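Long-range contacts in SAM-dependent methyltransferase (Exiguobacterium sibiricum 255-15, PDB 3D2L), which probably transfers a methyl group from S-adenosylmethionine to an acceptor substrate: residues Phe7-Tyr11 and Thr179-Glu183; Gly41-Gly45 and Glu65-Ile69; Val174-Phe180 and Val192-Gln198. All coordinates share one frame; numbering follows the deposited sequence.

Contact 1 (Phe7-Tyr11 and Thr179-Glu183); sequences FAYVY and TFFIE
V10 and F180 form the tight centre of this contact. Methyl CG2 of V10 sits over one face of the F180 ring, 3.8 Å from its centroid, a CH-pi contact. The same methyl also lies over a face of F7 and, a little farther off, over a face of Y11, so one small group is gathered in by three rings. With chi1 at -54°, V10 sends CG1 the other way, to I182, where CG1 of V10 and CG1 of I182 are 3.7 Å apart. A beta-branched residue suits the place because its two methyls serve two partners at once.

F180, a large flat residue, completes an aromatic cluster with F7 and Y11. The F7 edge is directed at the F180 face in a T-shaped pair, with ring centroids 5.5 Å apart and planes at 88°. F180 in turn directs its own edge at the face of Y11, the planes meeting at 72° and CE1 of Y11 lying 4.0 Å from CZ of F180.

Looser is the outer rim, where CE1 of F7 is 4.3 Å from CD1 of I182. F7 and I182 are both partly exposed, whereas V10 and F180 are buried. No hydrogen bond crosses between the segments; the contact is wholly apolar.

The start of helix 9-14 thus rests on strand 173-183, with F7 reaching on to V192 and E194 of strand 189-199. V10 and F180 also touch strand 159-167, while A8 and Y9 face helix 64-76.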
# COMPACT_ATOMS: atom_id res chain seq x y z
N PHE A 7 8.02 -14.68 -10.52
CA PHE A 7 7.03 -14.99 -9.48
C PHE A 7 6.10 -13.82 -9.17
O PHE A 7 4.91 -14.04 -8.93
CB PHE A 7 7.75 -15.44 -8.19
CG PHE A 7 6.82 -15.58 -6.99
CD1 PHE A 7 6.07 -16.73 -6.81
CD2 PHE A 7 6.71 -14.56 -6.06
CE1 PHE A 7 5.21 -16.86 -5.71
CE2 PHE A 7 5.86 -14.69 -4.96
CZ PHE A 7 5.11 -15.85 -4.79
N ALA A 8 6.62 -12.59 -9.19
CA ALA A 8 5.84 -11.40 -8.85
C ALA A 8 4.50 -11.25 -9.60
O ALA A 8 3.57 -10.65 -9.06
CB ALA A 8 6.69 -10.13 -8.99
N TYR A 9 4.38 -11.80 -10.81
CA TYR A 9 3.07 -11.76 -11.53
C TYR A 9 1.88 -12.45 -10.82
O TYR A 9 0.71 -12.12 -11.08
CB TYR A 9 3.19 -12.23 -12.99
CG TYR A 9 3.81 -11.15 -13.84
CD1 TYR A 9 3.11 -9.95 -14.11
CD2 TYR A 9 5.10 -11.30 -14.36
CE1 TYR A 9 3.68 -8.93 -14.88
CE2 TYR A 9 5.68 -10.29 -15.14
CZ TYR A 9 4.97 -9.11 -15.39
OH TYR A 9 5.55 -8.11 -16.15
N VAL A 10 2.18 -13.38 -9.92
CA VAL A 10 1.12 -14.04 -9.18
C VAL A 10 0.35 -13.00 -8.33
O VAL A 10 -0.84 -13.17 -8.02
CB VAL A 10 1.65 -15.20 -8.29
CG1 VAL A 10 2.45 -16.17 -9.14
CG2 VAL A 10 2.47 -14.67 -7.09
N TYR A 11 1.04 -11.92 -7.95
CA TYR A 11 0.40 -10.85 -7.18
C TYR A 11 -0.52 -10.03 -8.08
O TYR A 11 -1.59 -9.63 -7.65
CB TYR A 11 1.42 -9.94 -6.50
CG TYR A 11 2.17 -10.63 -5.40
CD1 TYR A 11 1.50 -11.03 -4.23
CD2 TYR A 11 3.53 -10.88 -5.50
CE1 TYR A 11 2.19 -11.67 -3.19
CE2 TYR A 11 4.23 -11.52 -4.47
CZ TYR A 11 3.55 -11.90 -3.32
OH TYR A 11 4.24 -12.52 -2.32
N THR A 179 -0.36 -19.72 -0.19
CA THR A 179 0.21 -20.80 -0.98
C THR A 179 -0.18 -20.51 -2.42
O THR A 179 -1.35 -20.34 -2.69
CB THR A 179 -0.28 -22.18 -0.56
OG1 THR A 179 0.27 -22.51 0.72
CG2 THR A 179 0.19 -23.30 -1.57
N PHE A 180 0.80 -20.42 -3.30
CA PHE A 180 0.57 -20.23 -4.75
C PHE A 180 0.93 -21.51 -5.47
O PHE A 180 1.92 -22.14 -5.13
CB PHE A 180 1.44 -19.09 -5.33
CG PHE A 180 1.10 -17.73 -4.76
CD1 PHE A 180 1.72 -17.28 -3.59
CD2 PHE A 180 0.09 -16.95 -5.34
CE1 PHE A 180 1.38 -16.05 -3.03
CE2 PHE A 180 -0.24 -15.71 -4.78
CZ PHE A 180 0.40 -15.27 -3.62
N PHE A 181 0.10 -21.90 -6.44
CA PHE A 181 0.40 -23.00 -7.33
C PHE A 181 0.55 -22.32 -8.67
O PHE A 181 -0.43 -21.81 -9.22
CB PHE A 181 -0.70 -24.06 -7.36
CG PHE A 181 -0.78 -24.82 -6.11
CD1 PHE A 181 0.13 -25.81 -5.83
CD2 PHE A 181 -1.76 -24.51 -5.16
CE1 PHE A 181 0.08 -26.50 -4.65
CE2 PHE A 181 -1.83 -25.20 -3.97
CZ PHE A 181 -0.91 -26.19 -3.71
N ILE A 182 1.79 -22.28 -9.15
CA ILE A 182 2.13 -21.62 -10.39
C ILE A 182 2.34 -22.66 -11.47
O ILE A 182 3.14 -23.60 -11.30
CB ILE A 182 3.42 -20.75 -10.29
CG1 ILE A 182 3.35 -19.78 -9.12
CG2 ILE A 182 3.67 -19.99 -11.59
CD1 ILE A 182 3.81 -20.35 -7.83
N GLU A 183 1.66 -22.45 -12.60
CA GLU A 183 1.73 -23.34 -13.73
C GLU A 183 3.06 -23.14 -14.43
O GLU A 183 3.44 -22.01 -14.66
CB GLU A 183 0.61 -23.03 -14.73
CG GLU A 183 0.42 -24.11 -15.80
CD GLU A 183 -0.65 -23.73 -16.81
OE1 GLU A 183 -0.99 -22.53 -16.90
OE2 GLU A 183 -1.16 -24.64 -17.50

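Contact 2 (Gly41-Gly45 and Glu65-Ile69); sequences GCGTG and EMLEI
T44 and M66 bring their backbones within 4.6 Å, CA to CA, where the type II' turn C42-G45, closed by the bond from G45 N to C42 O, meets the flank of helix 64-76. G43, with its positive phi of 53°, takes the turn position that glycine adopts most easily. M66, here a selenomethionine, comes close to the bare CA of G43, 3.9 Å from SE.

M66 lies along this glycine. Its chain bends at chi3, -65°, which brings CE as well as SE up to G43 CA, while its CB meets the G43 carbonyl oxygen at 3.6 Å. A long flexible side chain suits such an uneven backbone surface. T44 crosses M66 at about a right angle, its CG2 3.9 Å from CB of M66. With chi1 at 66°, T44 splits its two branches: the methyl serves the helix, and OG1 hydrogen-bonds D12. Although L67 starts away from the loop, its CD2 returns to lie 3.6 Å from SG of C42 and equally close to the G43 oxygen. I69 gives only a marginal touch at T44.

Segment 41-45 carries the glycine-rich loop that, in class I methyltransferases, usually lines the S-adenosylmethionine site, a role it probably shares. No hydrogen bond joins the two segments. Several of the loop's polar groups are bonded elsewhere, G43 N to D61 and G41 O to S106. The helix contributes van der Waals contact, its carbons resting on the loop's backbone and side chains, and the loop conformation is likely to depend on both.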
# COMPACT_ATOMS: atom_id res chain seq x y z
N GLY A 41 5.92 1.68 -1.00
CA GLY A 41 5.38 0.34 -0.81
C GLY A 41 4.50 0.01 -2.00
O GLY A 41 3.44 -0.61 -1.87
N CYS A 42 4.97 0.39 -3.19
CA CYS A 42 4.19 0.27 -4.38
C CYS A 42 4.04 -1.10 -4.97
O CYS A 42 3.34 -1.22 -5.96
CB CYS A 42 4.79 1.20 -5.46
SG CYS A 42 6.44 0.69 -5.99
N GLY A 43 4.71 -2.12 -4.43
CA GLY A 43 4.63 -3.49 -4.97
C GLY A 43 4.95 -3.54 -6.46
O GLY A 43 5.98 -3.00 -6.91
N THR A 44 4.07 -4.15 -7.23
CA THR A 44 4.27 -4.28 -8.66
C THR A 44 3.87 -3.01 -9.44
O THR A 44 3.83 -3.03 -10.70
CB THR A 44 3.57 -5.53 -9.20
OG1 THR A 44 2.15 -5.39 -9.05
CG2 THR A 44 4.08 -6.80 -8.42
N GLY A 45 3.57 -1.92 -8.71
CA GLY A 45 3.30 -0.59 -9.31
C GLY A 45 2.05 -0.38 -10.12
O GLY A 45 1.94 0.58 -10.89
N GLU A 65 12.10 -7.79 -7.02
CA GLU A 65 11.32 -8.61 -7.95
C GLU A 65 10.02 -7.92 -8.37
O GLU A 65 9.63 -7.92 -9.54
CB GLU A 65 11.02 -9.97 -7.29
CG GLU A 65 12.29 -10.87 -7.09
CD GLU A 65 13.15 -10.57 -5.82
OE1 GLU A 65 12.83 -9.71 -4.96
OE2 GLU A 65 14.18 -11.25 -5.68
N MSE A 66 9.36 -7.30 -7.41
CA MSE A 66 8.16 -6.58 -7.72
C MSE A 66 8.47 -5.34 -8.55
O MSE A 66 7.74 -5.04 -9.53
CB MSE A 66 7.40 -6.27 -6.42
CG MSE A 66 6.90 -7.54 -5.76
SE MSE A 66 5.66 -7.16 -4.36
CE MSE A 66 6.62 -6.25 -3.12
N LEU A 67 9.56 -4.63 -8.21
CA LEU A 67 9.96 -3.41 -8.96
C LEU A 67 10.39 -3.71 -10.38
O LEU A 67 10.22 -2.89 -11.26
CB LEU A 67 11.02 -2.59 -8.19
CG LEU A 67 10.54 -2.04 -6.86
CD1 LEU A 67 11.61 -1.09 -6.26
CD2 LEU A 67 9.19 -1.33 -6.97
N GLU A 68 10.92 -4.92 -10.61
CA GLU A 68 11.27 -5.35 -11.96
C GLU A 68 10.03 -5.45 -12.84
O GLU A 68 10.04 -5.02 -13.99
CB GLU A 68 11.98 -6.69 -11.92
CG GLU A 68 13.42 -6.57 -11.43
CD GLU A 68 14.08 -7.94 -11.16
OE1 GLU A 68 13.59 -8.96 -11.67
OE2 GLU A 68 15.10 -7.95 -10.43
N ILE A 69 8.96 -6.02 -12.29
CA ILE A 69 7.68 -6.13 -13.02
C ILE A 69 7.10 -4.73 -13.22
O ILE A 69 6.66 -4.40 -14.30
CB ILE A 69 6.68 -6.99 -12.26
CG1 ILE A 69 7.23 -8.41 -12.03
CG2 ILE A 69 5.38 -7.05 -13.01
CD1 ILE A 69 7.64 -9.12 -13.22

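Contact 3 (Val174-Phe180 and Val192-Gln198); sequences VVHELTF and VDETHHQ
H176 presents NE2 at its ring edge to OE1 of Q198, 2.9 Å away. The acceptor lies close to the imidazole plane, but ring and amide planes are 62° apart, and the donor stands above the amide's carbonyl plane. F147 and W163 bring their rings against the buried imidazole. On the same face of the sheet, H196 has CD2 of L178 near its ring plane, at the edge. H197 lies on the other face with V175, whose CG2 approaches the ring obliquely, 4.0 Å from ND1; a water in the H197 ring plane, at the edge near ND1, donates to V174 O.

Q198 is a fitting partner because an amide both accepts and donates: OE1 also receives a bond from H138, and NE2 binds D105. With an alanine at H176, Q198 OE1 would probably be left with one donor fewer and a gap opened beside F147 and W163.

The backbones pair in antiparallel register: V174-Q198, H176-H196, L178-E194 and F180-V192 are hydrogen-bonded pairs. The non-hydrogen-bonded pairs E177-T195 and T179-D193, on the V175 face, add unusually short hydroxyl-carboxylate bonds. E177 bends at chi2, -77°, bringing OE1 back to accept from T195 OG1 on its syn side; T179 OG1 donates to the anti side of D193 OD1, which also salt-bridges R191.

Such alternation is typical of a regular beta hairpin, here strands 173-183 and 189-199 at one margin of a four-stranded antiparallel sheet.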
# COMPACT_ATOMS: atom_id res chain seq x y z
N VAL A 174 -2.72 -9.65 11.93
CA VAL A 174 -3.15 -10.77 11.10
C VAL A 174 -1.91 -11.41 10.52
O VAL A 174 -0.92 -10.71 10.25
CB VAL A 174 -4.11 -10.32 9.94
CG1 VAL A 174 -3.45 -9.28 9.10
CG2 VAL A 174 -4.48 -11.45 9.00
N VAL A 175 -1.95 -12.74 10.41
CA VAL A 175 -0.93 -13.55 9.74
C VAL A 175 -1.62 -14.08 8.49
O VAL A 175 -2.64 -14.75 8.58
CB VAL A 175 -0.45 -14.75 10.62
CG1 VAL A 175 0.58 -15.58 9.88
CG2 VAL A 175 0.11 -14.28 11.94
N HIS A 176 -1.11 -13.70 7.32
CA HIS A 176 -1.65 -14.20 6.05
C HIS A 176 -0.77 -15.32 5.56
O HIS A 176 0.39 -15.08 5.21
CB HIS A 176 -1.60 -13.11 4.97
CG HIS A 176 -2.35 -11.87 5.33
ND1 HIS A 176 -3.70 -11.86 5.58
CD2 HIS A 176 -1.93 -10.59 5.48
CE1 HIS A 176 -4.08 -10.63 5.87
NE2 HIS A 176 -3.03 -9.84 5.79
N GLU A 177 -1.29 -16.55 5.56
CA GLU A 177 -0.54 -17.71 5.07
C GLU A 177 -0.99 -17.96 3.66
O GLU A 177 -2.12 -18.36 3.42
CB GLU A 177 -0.77 -18.94 5.93
CG GLU A 177 -0.24 -18.76 7.34
CD GLU A 177 1.26 -18.91 7.46
OE1 GLU A 177 1.97 -18.81 6.43
OE2 GLU A 177 1.72 -19.15 8.60
N LEU A 178 -0.09 -17.67 2.72
CA LEU A 178 -0.36 -17.83 1.31
C LEU A 178 0.34 -19.03 0.72
O LEU A 178 1.49 -19.33 1.07
CB LEU A 178 0.11 -16.60 0.54
CG LEU A 178 -0.82 -15.41 0.35
CD1 LEU A 178 -1.96 -15.77 -0.62
CD2 LEU A 178 -1.33 -14.96 1.68
N THR A 179 -0.36 -19.72 -0.19
CA THR A 179 0.21 -20.80 -0.98
C THR A 179 -0.18 -20.51 -2.42
O THR A 179 -1.35 -20.34 -2.69
CB THR A 179 -0.28 -22.18 -0.56
OG1 THR A 179 0.27 -22.51 0.72
CG2 THR A 179 0.19 -23.30 -1.57
N PHE A 180 0.80 -20.42 -3.30
CA PHE A 180 0.57 -20.23 -4.75
C PHE A 180 0.93 -21.51 -5.47
O PHE A 180 1.92 -22.14 -5.13
CB PHE A 180 1.44 -19.09 -5.33
CG PHE A 180 1.10 -17.73 -4.76
CD1 PHE A 180 1.72 -17.28 -3.59
CD2 PHE A 180 0.09 -16.95 -5.34
CE1 PHE A 180 1.38 -16.05 -3.03
CE2 PHE A 180 -0.24 -15.71 -4.78
CZ PHE A 180 0.40 -15.27 -3.62
N VAL A 192 4.60 -22.37 -4.10
CA VAL A 192 5.35 -21.37 -3.31
C VAL A 192 4.47 -20.96 -2.12
O VAL A 192 3.33 -20.55 -2.30
CB VAL A 192 5.72 -20.09 -4.08
CG1 VAL A 192 6.50 -19.14 -3.16
CG2 VAL A 192 6.56 -20.42 -5.31
N ASP A 193 5.02 -21.10 -0.92
CA ASP A 193 4.34 -20.72 0.32
C ASP A 193 4.99 -19.45 0.88
O ASP A 193 6.22 -19.37 0.94
CB ASP A 193 4.50 -21.82 1.37
CG ASP A 193 3.82 -23.13 0.98
OD1 ASP A 193 2.70 -23.10 0.46
OD2 ASP A 193 4.41 -24.19 1.23
N GLU A 194 4.17 -18.49 1.28
CA GLU A 194 4.63 -17.22 1.87
C GLU A 194 3.81 -16.85 3.09
O GLU A 194 2.63 -17.18 3.17
CB GLU A 194 4.46 -16.08 0.89
CG GLU A 194 5.41 -16.08 -0.22
CD GLU A 194 5.26 -14.85 -1.10
OE1 GLU A 194 4.15 -14.25 -1.09
OE2 GLU A 194 6.25 -14.50 -1.79
N THR A 195 4.43 -16.14 4.04
CA THR A 195 3.73 -15.67 5.21
C THR A 195 3.93 -14.16 5.27
O THR A 195 5.04 -13.67 5.18
CB THR A 195 4.24 -16.32 6.50
OG1 THR A 195 4.27 -17.73 6.31
CG2 THR A 195 3.32 -15.99 7.67
N HIS A 196 2.83 -13.44 5.38
CA HIS A 196 2.79 -11.99 5.45
C HIS A 196 2.14 -11.61 6.75
O HIS A 196 1.21 -12.26 7.20
CB HIS A 196 2.05 -11.43 4.25
CG HIS A 196 2.71 -11.77 2.94
ND1 HIS A 196 3.80 -11.09 2.45
CD2 HIS A 196 2.45 -12.76 2.05
CE1 HIS A 196 4.18 -11.63 1.31
NE2 HIS A 196 3.37 -12.64 1.04
N HIS A 197 2.64 -10.52 7.33
CA HIS A 197 2.17 -10.03 8.61
C HIS A 197 1.65 -8.62 8.45
O HIS A 197 2.31 -7.77 7.87
CB HIS A 197 3.33 -10.03 9.61
CG HIS A 197 3.87 -11.40 9.87
ND1 HIS A 197 3.30 -12.26 10.77
CD2 HIS A 197 4.89 -12.08 9.28
CE1 HIS A 197 3.95 -13.41 10.75
NE2 HIS A 197 4.92 -13.33 9.85
N GLN A 198 0.47 -8.38 9.00
CA GLN A 198 -0.08 -7.03 9.01
C GLN A 198 -0.61 -6.67 10.38
O GLN A 198 -1.02 -7.54 11.14
CB GLN A 198 -1.16 -6.86 7.97
CG GLN A 198 -0.62 -6.66 6.58
CD GLN A 198 -1.73 -6.33 5.61
OE1 GLN A 198 -2.81 -6.96 5.65
NE2 GLN A 198 -1.49 -5.32 4.75
O HOH W 1 0.95 -10.56 12.33

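Contact 2 lies in the Rossmann-like methyltransferase part, between the loop after strand 36-40 and helix 64-76, whereas contact 3 is within the four-stranded antiparallel sheet and contact 1 packs segment 7-11 on it. Along the chain, contact 2 is nested within the loop closed by contact 1 and ends before contact 3 opens. Contacts 1 and 3 share T179 and F180 on strand 173-183, with centres about 12 Å apart. Contact 1 touches contact 2 through A8 and Y9, which pack on I69, their centres about 14 Å apart; contacts 2 and 3 stay about 7 Å apart at their nearest atoms. The N-terminal segment 7-11 therefore bridges the probable cofactor loop region and the added sheet.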